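Local coordinates for protein glutamine--tRNA ligase (Saccharomyces cerevisiae, PDB 3TL4) that charges tRNA(Gln) with glutamine at the expense of ATP, this chain being its appended N-terminal tRNA-binding domain, built of helices and lacking strands, at residues Val25-Lys28 against Lys29-Asp32; Gln46-Lys49 against Ser50-Ala53; Gln87-Ala90 against Ala91-Val95; Gly147-Ala150 against Asp151-Leu155; Ser165-Pro168 against Ile169-Glu173. All blocks are in the same frame, centred on the assembly; numbering follows the deposited sequence.

Contact 1: residues Val25-Lys28 against Lys29-Asp32; sequences VKNK and KVSD
N27 and V30 meet where helix 28-39 begins: N27 is the N-cap residue, and its side chain makes a capping bond to V30 N. The carboxamide oxygen OD1 of N27 accepts the amide N of V30 at 3.0 Å, with a nearly straight N-H...O angle of 169°; the donor stands above the amide plane and not on a lone pair. Because CG lies anti to the backbone N (chi1 -177°), the amide is carried forward over the first turn, where OD1 takes the place of the carbonyl that a preceding turn would supply to V30 N.

Backbone bonds continue the turn. N27 O receives S31 N at 3.0 Å and K28 O receives D32 N at 3.0 Å. The hydroxyl OG of S31 lies 3.3 Å from N27 O, a weak contact, and the one proton may instead go to I24 O.

Van der Waals contact accompanies the cap. The amide of N27 lies obliquely across V30, and its ND2 comes to 3.3 Å from CG2 of V30, while OG of S31 approaches CA of V25 at 3.3 Å. OD2 of D32 lies 3.1 Å from K28 O, two acceptors with no bond between them.

The cap thus marks the corner between helix 18-24 and helix 28-39. V30 packs on H56 and A59 of helix 49-62, whereas S31 and K28 reach F11 and V4 of helix 4-13.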
# COMPACT_ATOMS: atom_id res chain seq x y z
N VAL A 25 -11.95 3.15 19.41
CA VAL A 25 -12.11 4.11 20.50
C VAL A 25 -11.28 3.73 21.73
O VAL A 25 -11.14 4.53 22.67
CB VAL A 25 -13.60 4.31 20.92
CG1 VAL A 25 -14.37 5.06 19.85
CG2 VAL A 25 -14.26 2.97 21.22
N LYS A 26 -10.74 2.52 21.73
CA LYS A 26 -9.78 2.11 22.74
C LYS A 26 -8.58 3.07 22.69
O LYS A 26 -7.99 3.40 23.72
CB LYS A 26 -9.30 0.68 22.48
CG LYS A 26 -9.83 -0.39 23.46
CD LYS A 26 -11.34 -0.43 23.50
CE LYS A 26 -11.83 -1.61 24.32
NZ LYS A 26 -13.30 -1.59 24.49
N ASN A 27 -8.25 3.52 21.48
CA ASN A 27 -7.11 4.40 21.24
C ASN A 27 -7.55 5.83 20.95
O ASN A 27 -7.89 6.18 19.81
CB ASN A 27 -6.31 3.87 20.05
CG ASN A 27 -5.07 4.69 19.78
OD1 ASN A 27 -5.03 5.90 20.00
ND2 ASN A 27 -4.02 4.02 19.32
N LYS A 28 -7.55 6.67 21.98
CA LYS A 28 -8.16 7.98 21.86
C LYS A 28 -7.43 8.97 20.96
O LYS A 28 -8.06 9.86 20.39
CB LYS A 28 -8.43 8.57 23.25
CG LYS A 28 -9.51 7.82 24.01
CD LYS A 28 -9.76 8.42 25.38
CE LYS A 28 -10.71 7.56 26.20
NZ LYS A 28 -12.06 7.42 25.56
N LYS A 29 -6.12 8.85 20.83
CA LYS A 29 -5.37 9.73 19.94
C LYS A 29 -5.74 9.45 18.47
O LYS A 29 -6.09 10.36 17.72
CB LYS A 29 -3.85 9.58 20.15
CG LYS A 29 -3.34 10.08 21.48
CD LYS A 29 -1.82 10.28 21.45
CE LYS A 29 -1.10 9.51 22.56
NZ LYS A 29 -1.02 8.04 22.28
N VAL A 30 -5.66 8.18 18.09
CA VAL A 30 -6.03 7.75 16.75
C VAL A 30 -7.50 8.08 16.43
O VAL A 30 -7.82 8.47 15.30
CB VAL A 30 -5.75 6.26 16.59
CG1 VAL A 30 -6.27 5.75 15.25
CG2 VAL A 30 -4.24 5.99 16.73
N SER A 31 -8.38 7.92 17.42
CA SER A 31 -9.79 8.27 17.28
C SER A 31 -10.01 9.75 17.01
O SER A 31 -10.85 10.11 16.19
CB SER A 31 -10.57 7.88 18.54
OG SER A 31 -10.94 6.51 18.51
N ASP A 32 -9.26 10.60 17.72
CA ASP A 32 -9.33 12.05 17.50
C ASP A 32 -8.96 12.41 16.07
O ASP A 32 -9.61 13.26 15.46
CB ASP A 32 -8.40 12.80 18.46
CG ASP A 32 -8.96 12.89 19.85
OD1 ASP A 32 -10.20 12.96 19.99
OD2 ASP A 32 -8.16 12.89 20.82

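Contact 2: residues Gln46-Lys49 against Ser50-Ala53; sequences QWNK and STRA
N48 and T51 form a capping box at the start of helix 49-62. OD1 of N48 accepts T51 N at 2.9 Å, from above the amide plane, and S50 N more weakly at a bent angle of 115°. In return, OG1 of T51 takes a weak bond from N48 N at 3.4 Å; that hydroxyl also bonds to OH of Y45. A chi1 of 57° sets the N48 amide between its backbone N and carbonyl carbon, turned forward to the first turn.

CB of R52 rests 3.2 Å from N48 O, the same oxygen that accepts R52 N, and CG packs against CB of W47 at 3.7 Å. CD passes N48 O at 3.9 Å, and the bend at chi3 (-74°) then turns the guanidinium back across the backbone before the helix. NE lies 3.5 Å from N48 O, too poorly angled for a bond. CZ settles over the N48 carbonyl carbon, which faces the flat group. NH2 lies 3.2 Å from K49 N, two donors without a bond, whereas NH1 bonds to V14 O, anchoring the tip to the loop after helix 4-13.

The W47 indole packs on I78 of helix 70-78, and its CE3 approaches OG1 of T51 at 3.5 Å.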
# COMPACT_ATOMS: atom_id res chain seq x y z
N GLN A 46 -19.72 8.88 0.24
CA GLN A 46 -20.12 7.54 0.67
C GLN A 46 -18.91 6.65 0.88
O GLN A 46 -18.27 6.23 -0.08
CB GLN A 46 -21.06 6.90 -0.35
CG GLN A 46 -22.44 7.53 -0.42
CD GLN A 46 -23.34 6.88 -1.47
OE1 GLN A 46 -22.86 6.20 -2.38
NE2 GLN A 46 -24.65 7.08 -1.34
N TRP A 47 -18.61 6.35 2.14
CA TRP A 47 -17.44 5.55 2.46
C TRP A 47 -17.62 4.10 1.99
O TRP A 47 -18.74 3.66 1.75
CB TRP A 47 -17.16 5.60 3.96
CG TRP A 47 -16.75 6.96 4.41
CD1 TRP A 47 -17.57 7.96 4.86
CD2 TRP A 47 -15.42 7.48 4.46
NE1 TRP A 47 -16.84 9.07 5.18
CE2 TRP A 47 -15.51 8.81 4.94
CE3 TRP A 47 -14.16 6.96 4.14
CZ2 TRP A 47 -14.38 9.61 5.11
CZ3 TRP A 47 -13.04 7.76 4.30
CH2 TRP A 47 -13.16 9.07 4.79
N ASN A 48 -16.52 3.38 1.85
CA ASN A 48 -16.59 1.93 1.61
C ASN A 48 -15.50 1.24 2.41
O ASN A 48 -14.73 1.89 3.12
CB ASN A 48 -16.49 1.59 0.11
CG ASN A 48 -15.22 2.13 -0.51
OD1 ASN A 48 -14.10 1.76 -0.12
ND2 ASN A 48 -15.37 3.03 -1.48
N LYS A 49 -15.42 -0.09 2.30
CA LYS A 49 -14.47 -0.86 3.09
C LYS A 49 -13.04 -0.40 2.82
O LYS A 49 -12.23 -0.30 3.74
CB LYS A 49 -14.63 -2.36 2.79
CG LYS A 49 -13.73 -3.25 3.63
CD LYS A 49 -14.23 -4.70 3.65
CE LYS A 49 -14.10 -5.37 2.30
NZ LYS A 49 -12.67 -5.67 1.97
N SER A 50 -12.76 -0.11 1.56
CA SER A 50 -11.44 0.33 1.14
C SER A 50 -11.03 1.70 1.72
O SER A 50 -9.97 1.83 2.33
CB SER A 50 -11.36 0.34 -0.40
OG SER A 50 -10.16 0.93 -0.86
N THR A 51 -11.86 2.72 1.53
CA THR A 51 -11.47 4.06 1.98
C THR A 51 -11.55 4.20 3.51
O THR A 51 -10.71 4.86 4.11
CB THR A 51 -12.22 5.20 1.23
OG1 THR A 51 -13.63 5.00 1.32
CG2 THR A 51 -11.82 5.22 -0.24
N ARG A 52 -12.55 3.57 4.14
CA ARG A 52 -12.58 3.49 5.60
C ARG A 52 -11.24 2.95 6.14
O ARG A 52 -10.67 3.50 7.09
CB ARG A 52 -13.72 2.59 6.09
CG ARG A 52 -15.13 3.17 5.93
CD ARG A 52 -16.13 2.33 6.71
NE ARG A 52 -16.42 1.06 6.06
CZ ARG A 52 -17.38 0.91 5.16
NH1 ARG A 52 -18.13 1.96 4.83
NH2 ARG A 52 -17.60 -0.27 4.59
N ALA A 53 -10.75 1.88 5.53
CA ALA A 53 -9.51 1.26 5.98
C ALA A 53 -8.32 2.19 5.74
O ALA A 53 -7.44 2.31 6.58
CB ALA A 53 -9.29 -0.07 5.27

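Contact 3: residues Gln87-Ala90 against Ala91-Val95; sequences QVDA and AFKYV
OD2 of D89 and NZ of K93 make a salt bridge at 2.6 Å, the shortest polar bond between 87-90 and 91-95. The ammonium comes in on the syn lone pair of OD2, the side of the other oxygen, yet OD1 itself stays 3.6 Å from NZ, making the grip one-sided. A chi1 of -180° points the D89 carboxylate away from its own N, so that it leans along the helix toward the next turn. The lysine chain is extended beyond CG, and its CD passes OD2 of D89 at 3.4 Å.

Beneath this i to i+4 pair runs the regular hydrogen bonding of helix 85-98: A91 N to Q87 O at 2.8 Å and F92 N to V88 O at 2.9 Å, followed by K93 N to D89 O and Y94 N to A90 O.

Other faces are turned to the fold. F92 meets F61 and L58 of helix 49-62, A91 touches I73 of helix 70-78 and M107 of helix 104-109, and the Q87 amide is held by S111 O and K83 N. The bridge pairs opposite charges one turn apart on the more exposed flank and, with K93 N to D89 O, joins the two residues twice, while V88 and A91 are buried against neighbouring helices.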
# COMPACT_ATOMS: atom_id res chain seq x y z
N GLN A 87 0.70 3.60 -0.53
CA GLN A 87 0.57 4.96 -1.09
C GLN A 87 0.21 5.95 -0.00
O GLN A 87 0.66 7.10 -0.03
CB GLN A 87 -0.50 5.02 -2.18
CG GLN A 87 -0.13 4.33 -3.48
CD GLN A 87 -1.14 4.60 -4.57
OE1 GLN A 87 -2.17 3.93 -4.66
NE2 GLN A 87 -0.86 5.58 -5.41
N VAL A 88 -0.61 5.52 0.95
CA VAL A 88 -1.01 6.40 2.04
C VAL A 88 0.17 6.70 2.96
O VAL A 88 0.33 7.83 3.42
CB VAL A 88 -2.19 5.84 2.84
CG1 VAL A 88 -2.54 6.76 4.00
CG2 VAL A 88 -3.39 5.65 1.92
N ASP A 89 0.99 5.70 3.22
CA ASP A 89 2.19 5.90 4.02
C ASP A 89 3.15 6.88 3.32
O ASP A 89 3.68 7.80 3.95
CB ASP A 89 2.87 4.56 4.35
CG ASP A 89 4.13 4.74 5.20
OD1 ASP A 89 4.01 4.94 6.42
OD2 ASP A 89 5.24 4.68 4.63
N ALA A 90 3.37 6.68 2.03
CA ALA A 90 4.17 7.62 1.24
C ALA A 90 3.60 9.04 1.23
O ALA A 90 4.32 10.00 1.41
CB ALA A 90 4.33 7.11 -0.19
N ALA A 91 2.30 9.18 0.98
CA ALA A 91 1.68 10.49 0.95
C ALA A 91 1.82 11.17 2.32
O ALA A 91 2.09 12.36 2.41
CB ALA A 91 0.22 10.38 0.54
N PHE A 92 1.62 10.40 3.38
CA PHE A 92 1.83 10.90 4.74
C PHE A 92 3.27 11.37 4.96
O PHE A 92 3.51 12.45 5.47
CB PHE A 92 1.46 9.84 5.78
CG PHE A 92 1.85 10.21 7.17
CD1 PHE A 92 1.11 11.13 7.89
CD2 PHE A 92 2.97 9.66 7.76
CE1 PHE A 92 1.48 11.50 9.17
CE2 PHE A 92 3.34 10.01 9.04
CZ PHE A 92 2.59 10.94 9.75
N LYS A 93 4.23 10.55 4.58
CA LYS A 93 5.62 10.95 4.76
C LYS A 93 5.94 12.21 3.97
O LYS A 93 6.72 13.03 4.44
CB LYS A 93 6.57 9.81 4.41
CG LYS A 93 6.60 8.75 5.50
CD LYS A 93 7.15 7.42 5.02
CE LYS A 93 7.08 6.39 6.15
NZ LYS A 93 7.54 5.04 5.74
N TYR A 94 5.34 12.37 2.80
CA TYR A 94 5.62 13.52 1.94
C TYR A 94 5.04 14.78 2.54
O TYR A 94 5.70 15.82 2.58
CB TYR A 94 5.06 13.34 0.53
CG TYR A 94 5.40 14.52 -0.38
CD1 TYR A 94 6.61 14.56 -1.03
CD2 TYR A 94 4.52 15.59 -0.54
CE1 TYR A 94 6.96 15.63 -1.85
CE2 TYR A 94 4.86 16.68 -1.37
CZ TYR A 94 6.09 16.68 -2.02
OH TYR A 94 6.48 17.71 -2.84
N VAL A 95 3.80 14.69 2.97
CA VAL A 95 3.09 15.84 3.49
C VAL A 95 3.71 16.27 4.81
O VAL A 95 3.81 17.47 5.09
CB VAL A 95 1.57 15.57 3.60
CG1 VAL A 95 0.86 16.74 4.28
CG2 VAL A 95 0.98 15.36 2.21

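Contact 4: residues Gly147-Ala150 against Asp151-Leu155; sequences GIFA and DVKNL
K153 lays its aliphatic chain over one face of the F149 ring, one helical turn further on. CE stands 4.0 Å from the ring centroid, a CH-pi contact over the face, while CD meets CZ at 3.8 Å and CG comes to 3.8 Å from CE1. NZ ends at the CE2 side, 4.3 Å from the centroid and 32° off the normal, so the cation-pi contact is off-centre. The ring reaches this position by trailing away from its own amide N, with chi1 at -178°, and the lysine bends at chi3 (-74°) to carry its end across the ring.

The backbone joins the same two residues, K153 N giving to F149 O at 3.0 Å. D151 N to G147 O and V152 N to I148 O repeat the pattern, but N154 N to A150 O is weak. On the buried flank, CG2 of I148 and CG2 of V152 touch at 4.0 Å; I148 also packs on I137 of helix 134-140, and V152 on V126 of helix 119-132. The carboxylate of D151 bonds through OD2 to OH of Y129, which ties a further face to helix 119-132.

F149 also contacts F166 and I170 of helix 166-178, so the lysine closes over an aromatic group that also packs between the helices. Here the methylenes supply most of the contact with the ring; the positive end, lying toward the rim, probably adds only a modest electrostatic attraction.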
# COMPACT_ATOMS: atom_id res chain seq x y z
N GLY A 147 14.19 -17.05 -2.86
CA GLY A 147 15.14 -15.96 -2.85
C GLY A 147 14.94 -14.98 -4.00
O GLY A 147 15.11 -13.78 -3.84
N ILE A 148 14.57 -15.51 -5.16
CA ILE A 148 14.28 -14.66 -6.31
C ILE A 148 13.09 -13.77 -5.98
O ILE A 148 13.08 -12.57 -6.31
CB ILE A 148 13.97 -15.51 -7.54
CG1 ILE A 148 15.18 -16.40 -7.87
CG2 ILE A 148 13.57 -14.63 -8.73
CD1 ILE A 148 15.00 -17.18 -9.15
N PHE A 149 12.10 -14.35 -5.33
CA PHE A 149 10.88 -13.65 -4.96
C PHE A 149 11.19 -12.50 -4.01
O PHE A 149 10.73 -11.36 -4.22
CB PHE A 149 9.91 -14.64 -4.31
CG PHE A 149 8.59 -14.04 -3.93
CD1 PHE A 149 7.98 -13.12 -4.76
CD2 PHE A 149 7.96 -14.40 -2.75
CE1 PHE A 149 6.76 -12.55 -4.42
CE2 PHE A 149 6.74 -13.83 -2.41
CZ PHE A 149 6.14 -12.91 -3.25
N ALA A 150 11.96 -12.78 -2.97
CA ALA A 150 12.37 -11.73 -2.03
C ALA A 150 13.08 -10.58 -2.74
O ALA A 150 12.85 -9.41 -2.40
CB ALA A 150 13.26 -12.31 -0.92
N ASP A 151 13.93 -10.90 -3.71
CA ASP A 151 14.72 -9.88 -4.41
C ASP A 151 13.88 -9.07 -5.39
O ASP A 151 14.09 -7.88 -5.57
CB ASP A 151 15.91 -10.52 -5.15
CG ASP A 151 16.96 -11.06 -4.20
OD1 ASP A 151 16.82 -10.82 -2.99
OD2 ASP A 151 17.93 -11.72 -4.66
N VAL A 152 12.94 -9.75 -6.04
CA VAL A 152 12.01 -9.11 -6.96
C VAL A 152 11.08 -8.11 -6.24
O VAL A 152 10.88 -6.99 -6.71
CB VAL A 152 11.19 -10.19 -7.73
CG1 VAL A 152 9.98 -9.57 -8.41
CG2 VAL A 152 12.09 -10.88 -8.75
N LYS A 153 10.54 -8.50 -5.09
CA LYS A 153 9.74 -7.58 -4.29
C LYS A 153 10.52 -6.30 -3.96
O LYS A 153 9.97 -5.21 -3.99
CB LYS A 153 9.27 -8.24 -2.99
CG LYS A 153 8.17 -9.26 -3.18
CD LYS A 153 7.60 -9.72 -1.84
CE LYS A 153 8.56 -10.64 -1.11
NZ LYS A 153 7.94 -11.26 0.09
N ASN A 154 11.80 -6.46 -3.66
CA ASN A 154 12.65 -5.35 -3.26
C ASN A 154 13.12 -4.45 -4.44
O ASN A 154 13.75 -3.44 -4.22
CB ASN A 154 13.83 -5.89 -2.45
CG ASN A 154 14.78 -4.80 -1.97
OD1 ASN A 154 15.97 -4.79 -2.33
ND2 ASN A 154 14.27 -3.88 -1.15
N LEU A 155 12.82 -4.82 -5.68
CA LEU A 155 13.23 -4.00 -6.83
C LEU A 155 12.47 -2.69 -6.78
O LEU A 155 11.24 -2.69 -6.69
CB LEU A 155 12.90 -4.71 -8.15
CG LEU A 155 13.70 -5.94 -8.52
CD1 LEU A 155 13.21 -6.53 -9.84
CD2 LEU A 155 15.19 -5.59 -8.60

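Contact 5: residues Ser165-Pro168 against Ile169-Glu173; sequences SFKP and IIDQE
A chi1 of -155° swings CG of K167 roughly opposite its backbone N, and bends at chi2 and chi4 then curl the chain forward so that NZ meets the carboxylate of D171. The result is an i to i+4 salt bridge along helix 166-178, NZ lying 2.9 Å from OD1. The ammonium approaches on the syn side of the carboxylate but 24° out of its plane, and OD2 is farther from NZ, at 3.6 Å. The two residues are joined through their backbones as well, by D171 N to K167 O at 3.0 Å.

I170 N to F166 O continues the helical bonding, whereas I169 N to S165 O is weak at 3.4 Å. The I169 chain runs back along the preceding turn, its CD1 approaching S165 O and packing against S165 CB at 3.9 Å. I169 and S165 both also touch V122 of helix 119-132, and OG of S165 is taken up by D162 O. I170 places CG1 and CD1 over F166 O, on the flank that faces helix 145-153.

P168 has no amide hydrogen to donate, but its carbonyl oxygen serves two donors from Q172. The main-chain N of Q172 bonds to P168 O at 3.1 Å. The side chain, extended beyond CG, turns its amide back over the same turn, and NE2 makes a weaker bond to P168 O at 3.2 Å.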
# COMPACT_ATOMS: atom_id res chain seq x y z
N SER A 165 1.14 -10.54 -8.40
CA SER A 165 1.55 -10.97 -9.72
C SER A 165 2.97 -11.53 -9.66
O SER A 165 3.38 -12.29 -10.54
CB SER A 165 1.49 -9.81 -10.71
OG SER A 165 2.38 -8.77 -10.32
N PHE A 166 3.72 -11.17 -8.63
CA PHE A 166 5.13 -11.51 -8.63
C PHE A 166 5.38 -13.03 -8.72
O PHE A 166 6.19 -13.48 -9.53
CB PHE A 166 5.84 -10.90 -7.44
CG PHE A 166 5.82 -9.38 -7.41
CD1 PHE A 166 5.25 -8.66 -8.44
CD2 PHE A 166 6.37 -8.69 -6.35
CE1 PHE A 166 5.23 -7.27 -8.41
CE2 PHE A 166 6.36 -7.30 -6.31
CZ PHE A 166 5.79 -6.60 -7.35
N LYS A 167 4.68 -13.82 -7.92
CA LYS A 167 5.00 -15.24 -7.82
C LYS A 167 4.72 -16.09 -9.06
O LYS A 167 5.57 -16.88 -9.48
CB LYS A 167 4.36 -15.86 -6.58
CG LYS A 167 5.11 -17.08 -6.09
CD LYS A 167 6.59 -16.76 -5.90
CE LYS A 167 7.37 -17.97 -5.38
NZ LYS A 167 7.22 -19.17 -6.26
N PRO A 168 3.53 -15.95 -9.66
CA PRO A 168 3.22 -16.68 -10.90
C PRO A 168 4.14 -16.29 -12.05
O PRO A 168 4.53 -17.15 -12.84
CB PRO A 168 1.79 -16.25 -11.22
CG PRO A 168 1.22 -15.81 -9.90
CD PRO A 168 2.37 -15.20 -9.16
N ILE A 169 4.48 -15.02 -12.16
CA ILE A 169 5.34 -14.61 -13.26
C ILE A 169 6.75 -15.16 -13.08
O ILE A 169 7.40 -15.54 -14.06
CB ILE A 169 5.34 -13.10 -13.46
CG1 ILE A 169 3.96 -12.63 -13.93
CG2 ILE A 169 6.41 -12.73 -14.47
CD1 ILE A 169 3.67 -11.18 -13.60
N ILE A 170 7.21 -15.22 -11.83
CA ILE A 170 8.50 -15.83 -11.52
C ILE A 170 8.54 -17.32 -11.82
O ILE A 170 9.48 -17.81 -12.43
CB ILE A 170 8.90 -15.63 -10.06
CG1 ILE A 170 9.23 -14.16 -9.82
CG2 ILE A 170 10.10 -16.51 -9.72
CD1 ILE A 170 9.39 -13.79 -8.37
N ASP A 171 7.52 -18.05 -11.36
CA ASP A 171 7.41 -19.48 -11.66
C ASP A 171 7.49 -19.74 -13.17
O ASP A 171 8.19 -20.64 -13.62
CB ASP A 171 6.13 -20.07 -11.07
CG ASP A 171 6.19 -20.19 -9.53
OD1 ASP A 171 7.30 -20.12 -8.95
OD2 ASP A 171 5.12 -20.36 -8.91
N GLN A 172 6.79 -18.94 -13.96
CA GLN A 172 6.81 -19.11 -15.41
C GLN A 172 8.19 -18.83 -16.01
O GLN A 172 8.67 -19.57 -16.85
CB GLN A 172 5.82 -18.17 -16.06
CG GLN A 172 4.39 -18.28 -15.58
CD GLN A 172 3.52 -17.26 -16.27
OE1 GLN A 172 3.32 -17.32 -17.49
NE2 GLN A 172 3.01 -16.29 -15.52
N GLU A 173 8.82 -17.75 -15.59
CA GLU A 173 10.12 -17.39 -16.15
C GLU A 173 11.22 -18.35 -15.75
O GLU A 173 12.11 -18.63 -16.53
CB GLU A 173 10.48 -15.96 -15.75
CG GLU A 173 9.52 -14.93 -16.35
CD GLU A 173 9.48 -15.03 -17.86
OE1 GLU A 173 10.57 -15.10 -18.47
OE2 GLU A 173 8.37 -15.04 -18.45

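In the fold
From the N terminus the contacts come in series, none nested in or crossing another, and each joins neighbouring turns of continuous chain. Contacts 1 and 2 form the turns into helices 28-39 and 49-62, which are consecutive, and their centres lie about 18 Å apart. Contact 3 lies within helix 85-98, which packs against helix 49-62, so the first three belong to one helical cluster. Contacts 4 and 5 lie in consecutive helices of a second cluster, about 37 and about 41 Å from contact 1 between centres. These two alone touch: the F149 ring and K153 chain of contact 4 pack on F166, joining helix 145-153 to helix 166-178.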